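Local coordinates for De novo designed switch protein caging a hemagglutinin binder (sCageHA267_1S) (Synthetic construct, PDB 7CBC) that probably works as a switchable biosensor component, a designed helical bundle that holds a hemagglutinin-binding domain caged against its side, at residues F273-A278 with A299-D304; K14-N19 with A208-L213. One frame throughout, in Å; residues are numbered along the deposited sequence.

From the N terminus, helix 3-46 carries 14-19 across the bundle; helices 50-93 and 99-142 pack on 14-19 first, and after 188 intervening residues helix 195-239 brings 208-213 alongside and closes contact 2. Helix 245-268 completes the six-helical bundle, and the chain then enters the three short helices at its C-terminal end. There contact 1 closes a smaller loop, with 20 residues between 273-278 and 299-304. The two loops lie in series, neither nested nor crossed. Yet they meet: Arg17, on helix 3-46, gives a probable hydrogen bond from NE to Ala299 O and packs NH2 against the sulfurs of Cys275 and Cys301, joining the bundle to the short helices, probably the caged binder.

Contact 1: residues F273-A278 with A299-D304; sequences FACRIA and AGCSED
Cys275 and Cys301 form a disulfide that staples the first turn of helix 274-284 to the connection between helices 289-298 and 303-315, within the three short helices that are probably the caged binder. Within this contact, Cys275 CB stands 3.1 Å from Cys301 SG, the separation set by the bridge itself. One atom further, Cys275 SG is bonded to Cys301 SG at 2.1 Å, and the same geometry places it 3.1 Å from Cys301 CB. Both sulfurs sit beside their own backbone N and anti to the carbonyl carbon (chi1 -67° and -65°), which lets the two side chains reach for each other from backbones whose CA atoms are 6.3 Å apart. The bridge has left-handed twist, its C-S-S-C torsion of -112° being somewhat more open than a right angle.

Cys301 lies between the end of one helix and the start of the next. Gly300, with positive phi, is the C' residue of a Schellman motif in which Cys301 N bonds to Leu296 O, and Ser302 then N-caps the next helix through OG to Glu305 N.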
ATOM      1  N   PHE A 273       5.898 -10.676   7.420  1.00 40.85           N
ATOM      2  CA  PHE A 273       6.531 -10.877   8.718  1.00 39.86           C
ATOM      3  C   PHE A 273       5.831 -10.125   9.841  1.00 39.43           C
ATOM      4  O   PHE A 273       6.350 -10.078  10.966  1.00 35.58           O
ATOM      5  CB  PHE A 273       8.006 -10.493   8.627  1.00 40.52           C
ATOM      6  CG  PHE A 273       8.739 -11.256   7.559  1.00 47.11           C
ATOM      7  CD1 PHE A 273       9.421 -12.429   7.866  1.00 49.51           C
ATOM      8  CD2 PHE A 273       8.700 -10.833   6.241  1.00 42.99           C
ATOM      9  CE1 PHE A 273      10.076 -13.146   6.875  1.00 49.93           C
ATOM     10  CE2 PHE A 273       9.347 -11.545   5.247  1.00 48.88           C
ATOM     11  CZ  PHE A 273      10.039 -12.704   5.566  1.00 48.06           C
ATOM     12  N   ALA A 274       4.646  -9.570   9.572  1.00 37.04           N
ATOM     13  CA  ALA A 274       3.929  -8.799  10.583  1.00 35.59           C
ATOM     14  C   ALA A 274       3.552  -9.655  11.786  1.00 37.78           C
ATOM     15  O   ALA A 274       3.578  -9.180  12.927  1.00 34.48           O
ATOM     16  CB  ALA A 274       2.682  -8.175   9.964  1.00 34.46           C
ATOM     17  N   CYS A 275       3.177 -10.920  11.554  1.00 36.57           N
ATOM     18  CA  CYS A 275       2.759 -11.767  12.664  1.00 37.54           C
ATOM     19  C   CYS A 275       3.930 -12.098  13.582  1.00 35.76           C
ATOM     20  O   CYS A 275       3.751 -12.194  14.802  1.00 34.90           O
ATOM     21  CB  CYS A 275       2.084 -13.033  12.125  1.00 41.48           C
ATOM     22  SG  CYS A 275       0.482 -12.709  11.278  1.00 53.06           S
ATOM     23  N   ARG A 276       5.135 -12.243  13.029  1.00 37.42           N
ATOM     24  CA  ARG A 276       6.308 -12.443  13.877  1.00 37.05           C
ATOM     25  C   ARG A 276       6.713 -11.155  14.579  1.00 36.32           C
ATOM     26  O   ARG A 276       7.058 -11.173  15.768  1.00 30.49           O
ATOM     27  CB  ARG A 276       7.479 -12.981  13.053  1.00 40.83           C
ATOM     28  CG  ARG A 276       7.309 -14.419  12.588  1.00 43.36           C
ATOM     29  CD  ARG A 276       8.533 -14.843  11.809  1.00 51.24           C
ATOM     30  NE  ARG A 276       8.426 -16.198  11.275  1.00 53.50           N
ATOM     31  CZ  ARG A 276       9.400 -16.798  10.596  1.00 51.81           C
ATOM     32  NH1 ARG A 276      10.549 -16.159  10.385  1.00 47.00           N
ATOM     33  NH2 ARG A 276       9.224 -18.030  10.130  1.00 47.30           N
ATOM     34  N   ILE A 277       6.693 -10.030  13.856  1.00 35.60           N
ATOM     35  CA  ILE A 277       7.089  -8.757  14.454  1.00 33.13           C
ATOM     36  C   ILE A 277       6.199  -8.434  15.647  1.00 33.03           C
ATOM     37  O   ILE A 277       6.688  -8.076  16.727  1.00 28.27           O
ATOM     38  CB  ILE A 277       7.064  -7.632  13.407  1.00 33.63           C
ATOM     39  CG1 ILE A 277       8.266  -7.757  12.485  1.00 35.59           C
ATOM     40  CG2 ILE A 277       7.102  -6.267  14.087  1.00 32.51           C
ATOM     41  CD1 ILE A 277       7.981  -7.348  11.096  1.00 36.15           C
ATOM     42  N   ALA A 278       4.879  -8.566  15.473  1.00 30.27           N
ATOM     43  CA  ALA A 278       3.970  -8.379  16.599  1.00 33.67           C
ATOM     44  C   ALA A 278       4.257  -9.384  17.702  1.00 32.77           C
ATOM     45  O   ALA A 278       4.245  -9.036  18.889  1.00 34.90           O
ATOM     46  CB  ALA A 278       2.516  -8.498  16.139  1.00 27.66           C
ATOM     47  N   ALA A 299      -5.488  -9.976  15.671  1.00 32.33           N
ATOM     48  CA  ALA A 299      -4.848  -9.151  14.655  1.00 34.65           C
ATOM     49  C   ALA A 299      -4.894  -9.800  13.271  1.00 33.25           C
ATOM     50  O   ALA A 299      -4.024  -9.535  12.423  1.00 35.85           O
ATOM     51  CB  ALA A 299      -3.408  -8.845  15.062  1.00 29.38           C
ATOM     52  N   GLY A 300      -5.883 -10.655  13.025  1.00 35.68           N
ATOM     53  CA  GLY A 300      -6.071 -11.252  11.713  1.00 36.23           C
ATOM     54  C   GLY A 300      -4.994 -12.204  11.242  1.00 37.46           C
ATOM     55  O   GLY A 300      -4.956 -12.519  10.049  1.00 38.42           O
ATOM     56  N   CYS A 301      -4.102 -12.660  12.117  1.00 36.89           N
ATOM     57  CA  CYS A 301      -3.190 -13.726  11.727  1.00 40.50           C
ATOM     58  C   CYS A 301      -3.968 -15.029  11.640  1.00 40.84           C
ATOM     59  O   CYS A 301      -4.843 -15.300  12.466  1.00 35.72           O
ATOM     60  CB  CYS A 301      -2.022 -13.871  12.724  1.00 39.37           C
ATOM     61  SG  CYS A 301      -0.881 -12.440  12.798  1.00 37.26           S
ATOM     62  N   SER A 302      -3.664 -15.828  10.619  1.00 40.39           N
ATOM     63  CA  SER A 302      -4.218 -17.173  10.526  1.00 43.30           C
ATOM     64  C   SER A 302      -3.769 -18.005  11.722  1.00 48.56           C
ATOM     65  O   SER A 302      -2.966 -17.548  12.547  1.00 45.41           O
ATOM     66  CB  SER A 302      -3.767 -17.852   9.229  1.00 44.77           C
ATOM     67  OG  SER A 302      -2.359 -18.052   9.233  1.00 42.07           O
ATOM     68  N   GLU A 303      -4.264 -19.237  11.826  1.00 50.67           N
ATOM     69  CA  GLU A 303      -3.693 -20.141  12.817  1.00 51.30           C
ATOM     70  C   GLU A 303      -2.309 -20.608  12.394  1.00 50.06           C
ATOM     71  O   GLU A 303      -1.444 -20.833  13.245  1.00 50.86           O
ATOM     72  CB  GLU A 303      -4.621 -21.328  13.036  1.00 59.39           C
ATOM     73  CG  GLU A 303      -4.486 -21.954  14.395  1.00 60.76           C
ATOM     74  CD  GLU A 303      -5.751 -22.670  14.803  1.00 71.78           C
ATOM     75  OE1 GLU A 303      -6.325 -22.312  15.858  1.00 78.08           O
ATOM     76  OE2 GLU A 303      -6.173 -23.580  14.059  1.00 73.24           O
ATOM     77  N   ASP A 304      -2.090 -20.757  11.083  1.00 53.99           N
ATOM     78  CA  ASP A 304      -0.763 -21.074  10.564  1.00 53.33           C
ATOM     79  C   ASP A 304       0.252 -20.020  10.978  1.00 46.90           C
ATOM     80  O   ASP A 304       1.368 -20.344  11.396  1.00 45.74           O
ATOM     81  CB  ASP A 304      -0.806 -21.166   9.039  1.00 52.55           C
ATOM     82  CG  ASP A 304      -1.076 -22.568   8.538  1.00 61.53           C
ATOM     83  OD1 ASP A 304      -0.988 -23.524   9.340  1.00 61.48           O
ATOM     84  OD2 ASP A 304      -1.351 -22.706   7.328  1.00 64.52           O
TER

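Contact 2: residues K14-N19 with A208-L213; sequences KLQRLN and AQLQRL
A buried polar-on-apolar contact joins Gln16 of helix 3-46 to Leu210 and Leu213 of helix 195-239, two helices that run in the same direction through the cage and are also covered here by Ala274 of the short helix 274-284. With CG anti to the backbone N (chi1 177°) and an extended chain beyond it, Gln16 reaches straight across, meeting both leucine side chains at about a right angle. Its amide ends between them: OE1 lies 3.3 Å from Leu210 CD2, and NE2 lies 3.4 Å from Leu213 CB. The carbon CD of the amide completes the packing, 3.7 Å from Leu210 CD2.

NE2 also comes to 2.8 Å from Leu210 O, yet the angle is poor for a hydrogen bond, because the oxygen sits almost on the extension of the CD-NE2 bond and neither N-H aims at it. Replacing Gln16 with an alanine would probably open a gap between Leu210 CD2 and Leu213 CB and take the amide away from Leu210 O, which keeps its weak bond from Leu213 N. Nearby, Asn19 ND2 and Gln211 OE1 both bond to Asn214, so polar groups continue into the interior. At Gln16 itself, the attraction to the carbonyl is likely to be mainly electrostatic, the partly positive NH2 end of the amide facing Leu210 O, with the leucines, Ala274 and Asn214 packed around the side chain.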
ATOM      1  N   LYS A  14      -4.351  -4.567  15.249  1.00 26.03           N
ATOM      2  CA  LYS A  14      -5.545  -4.660  14.410  1.00 32.85           C
ATOM      3  C   LYS A  14      -5.522  -3.630  13.286  1.00 29.10           C
ATOM      4  O   LYS A  14      -5.935  -3.920  12.156  1.00 28.53           O
ATOM      5  CB  LYS A  14      -6.798  -4.494  15.265  1.00 32.54           C
ATOM      6  CG  LYS A  14      -7.138  -5.747  16.052  1.00 36.07           C
ATOM      7  CD  LYS A  14      -8.623  -6.043  16.034  1.00 41.28           C
ATOM      8  CE  LYS A  14      -9.318  -5.434  17.233  1.00 43.17           C
ATOM      9  NZ  LYS A  14     -10.594  -6.165  17.539  1.00 52.81           N
ATOM     10  N   LEU A  15      -5.065  -2.413  13.584  1.00 28.95           N
ATOM     11  CA  LEU A  15      -4.937  -1.407  12.543  1.00 27.53           C
ATOM     12  C   LEU A  15      -3.873  -1.789  11.529  1.00 31.65           C
ATOM     13  O   LEU A  15      -4.016  -1.487  10.331  1.00 27.55           O
ATOM     14  CB  LEU A  15      -4.624  -0.054  13.165  1.00 25.50           C
ATOM     15  CG  LEU A  15      -5.808   0.604  13.883  1.00 27.80           C
ATOM     16  CD1 LEU A  15      -5.408   1.998  14.266  1.00 25.43           C
ATOM     17  CD2 LEU A  15      -7.064   0.632  13.018  1.00 27.93           C
ATOM     18  N   GLN A  16      -2.804  -2.459  11.974  1.00 25.05           N
ATOM     19  CA  GLN A  16      -1.797  -2.896  11.018  1.00 28.34           C
ATOM     20  C   GLN A  16      -2.349  -3.979  10.099  1.00 28.48           C
ATOM     21  O   GLN A  16      -2.126  -3.935   8.884  1.00 25.09           O
ATOM     22  CB  GLN A  16      -0.539  -3.376  11.733  1.00 27.69           C
ATOM     23  CG  GLN A  16       0.502  -3.904  10.763  1.00 29.93           C
ATOM     24  CD  GLN A  16       1.900  -3.962  11.343  1.00 26.90           C
ATOM     25  OE1 GLN A  16       2.311  -4.983  11.896  1.00 28.25           O
ATOM     26  NE2 GLN A  16       2.648  -2.869  11.202  1.00 27.18           N
ATOM     27  N   ARG A  17      -3.090  -4.944  10.648  1.00 27.22           N
ATOM     28  CA  ARG A  17      -3.716  -5.959   9.801  1.00 29.85           C
ATOM     29  C   ARG A  17      -4.588  -5.308   8.737  1.00 29.61           C
ATOM     30  O   ARG A  17      -4.517  -5.653   7.548  1.00 30.04           O
ATOM     31  CB  ARG A  17      -4.544  -6.919  10.661  1.00 32.43           C
ATOM     32  CG  ARG A  17      -5.189  -8.085   9.892  1.00 34.82           C
ATOM     33  CD  ARG A  17      -4.209  -8.772   8.939  1.00 35.68           C
ATOM     34  NE  ARG A  17      -3.086  -9.426   9.611  1.00 34.13           N
ATOM     35  CZ  ARG A  17      -2.084 -10.021   8.970  1.00 37.13           C
ATOM     36  NH1 ARG A  17      -2.079 -10.048   7.642  1.00 34.41           N
ATOM     37  NH2 ARG A  17      -1.090 -10.583   9.648  1.00 34.34           N
ATOM     38  N   LEU A  18      -5.416  -4.356   9.157  1.00 25.26           N
ATOM     39  CA  LEU A  18      -6.263  -3.624   8.232  1.00 29.89           C
ATOM     40  C   LEU A  18      -5.450  -3.032   7.088  1.00 27.91           C
ATOM     41  O   LEU A  18      -5.828  -3.147   5.916  1.00 26.28           O
ATOM     42  CB  LEU A  18      -6.991  -2.525   8.994  1.00 24.33           C
ATOM     43  CG  LEU A  18      -7.893  -1.655   8.127  1.00 31.65           C
ATOM     44  CD1 LEU A  18      -9.183  -1.483   8.899  1.00 39.64           C
ATOM     45  CD2 LEU A  18      -7.259  -0.298   7.826  1.00 27.78           C
ATOM     46  N   ASN A  19      -4.330  -2.385   7.420  1.00 27.91           N
ATOM     47  CA  ASN A  19      -3.481  -1.762   6.415  1.00 23.95           C
ATOM     48  C   ASN A  19      -2.867  -2.798   5.496  1.00 25.49           C
ATOM     49  O   ASN A  19      -2.824  -2.597   4.276  1.00 27.81           O
ATOM     50  CB  ASN A  19      -2.401  -0.934   7.097  1.00 21.96           C
ATOM     51  CG  ASN A  19      -2.974   0.250   7.829  1.00 27.75           C
ATOM     52  OD1 ASN A  19      -3.983   0.830   7.399  1.00 25.23           O
ATOM     53  ND2 ASN A  19      -2.335   0.636   8.935  1.00 23.64           N
ATOM     54  N   ALA A 208       6.098   2.890  16.882  1.00 25.23           N
ATOM     55  CA  ALA A 208       6.970   3.322  15.795  1.00 26.98           C
ATOM     56  C   ALA A 208       7.403   2.147  14.934  1.00 34.51           C
ATOM     57  O   ALA A 208       7.534   2.275  13.707  1.00 29.79           O
ATOM     58  CB  ALA A 208       8.192   4.051  16.345  1.00 29.30           C
ATOM     59  N   GLN A 209       7.633   0.993  15.560  1.00 29.18           N
ATOM     60  CA  GLN A 209       7.987  -0.201  14.806  1.00 29.83           C
ATOM     61  C   GLN A 209       6.847  -0.626  13.878  1.00 33.95           C
ATOM     62  O   GLN A 209       7.068  -0.932  12.696  1.00 31.42           O
ATOM     63  CB  GLN A 209       8.355  -1.309  15.789  1.00 30.95           C
ATOM     64  CG  GLN A 209       9.299  -2.348  15.257  1.00 39.34           C
ATOM     65  CD  GLN A 209       9.749  -3.311  16.341  1.00 36.90           C
ATOM     66  OE1 GLN A 209       9.564  -3.060  17.535  1.00 42.38           O
ATOM     67  NE2 GLN A 209      10.325  -4.432  15.926  1.00 41.54           N
ATOM     68  N   LEU A 210       5.611  -0.633  14.388  1.00 29.12           N
ATOM     69  CA  LEU A 210       4.475  -1.021  13.553  1.00 28.09           C
ATOM     70  C   LEU A 210       4.220  -0.002  12.448  1.00 28.57           C
ATOM     71  O   LEU A 210       3.957  -0.378  11.297  1.00 28.81           O
ATOM     72  CB  LEU A 210       3.233  -1.190  14.419  1.00 30.10           C
ATOM     73  CG  LEU A 210       3.365  -2.293  15.461  1.00 28.73           C
ATOM     74  CD1 LEU A 210       2.314  -2.134  16.527  1.00 25.53           C
ATOM     75  CD2 LEU A 210       3.249  -3.652  14.791  1.00 29.62           C
ATOM     76  N   GLN A 211       4.315   1.292  12.770  1.00 24.52           N
ATOM     77  CA  GLN A 211       4.134   2.312  11.744  1.00 24.16           C
ATOM     78  C   GLN A 211       5.174   2.191  10.641  1.00 30.27           C
ATOM     79  O   GLN A 211       4.909   2.552   9.481  1.00 27.45           O
ATOM     80  CB  GLN A 211       4.171   3.694  12.385  1.00 22.30           C
ATOM     81  CG  GLN A 211       3.927   4.851  11.443  1.00 27.05           C
ATOM     82  CD  GLN A 211       2.678   4.701  10.557  1.00 26.45           C
ATOM     83  OE1 GLN A 211       1.848   3.794  10.733  1.00 23.59           O
ATOM     84  NE2 GLN A 211       2.522   5.634   9.627  1.00 26.22           N
ATOM     85  N   ARG A 212       6.358   1.681  10.979  1.00 27.47           N
ATOM     86  CA  ARG A 212       7.394   1.449   9.976  1.00 29.89           C
ATOM     87  C   ARG A 212       6.921   0.455   8.922  1.00 27.46           C
ATOM     88  O   ARG A 212       7.188   0.629   7.725  1.00 30.06           O
ATOM     89  CB  ARG A 212       8.667   0.945  10.670  1.00 31.78           C
ATOM     90  CG  ARG A 212       9.998   1.331  10.038  1.00 40.49           C
ATOM     91  CD  ARG A 212      11.177   0.782  10.880  1.00 47.47           C
ATOM     92  NE  ARG A 212      11.338   1.500  12.148  1.00 44.79           N
ATOM     93  CZ  ARG A 212      11.349   0.939  13.356  1.00 45.97           C
ATOM     94  NH1 ARG A 212      11.225  -0.380  13.494  1.00 44.30           N
ATOM     95  NH2 ARG A 212      11.498   1.704  14.432  1.00 41.65           N
ATOM     96  N   LEU A 213       6.211  -0.593   9.345  1.00 27.02           N
ATOM     97  CA  LEU A 213       5.700  -1.577   8.396  1.00 27.84           C
ATOM     98  C   LEU A 213       4.526  -1.019   7.603  1.00 28.72           C
ATOM     99  O   LEU A 213       4.412  -1.280   6.404  1.00 28.13           O
ATOM    100  CB  LEU A 213       5.298  -2.869   9.119  1.00 28.51           C
ATOM    101  CG  LEU A 213       4.942  -4.111   8.271  1.00 32.44           C
ATOM    102  CD1 LEU A 213       5.175  -5.391   9.045  1.00 35.88           C
ATOM    103  CD2 LEU A 213       3.493  -4.088   7.787  1.00 32.17           C
TER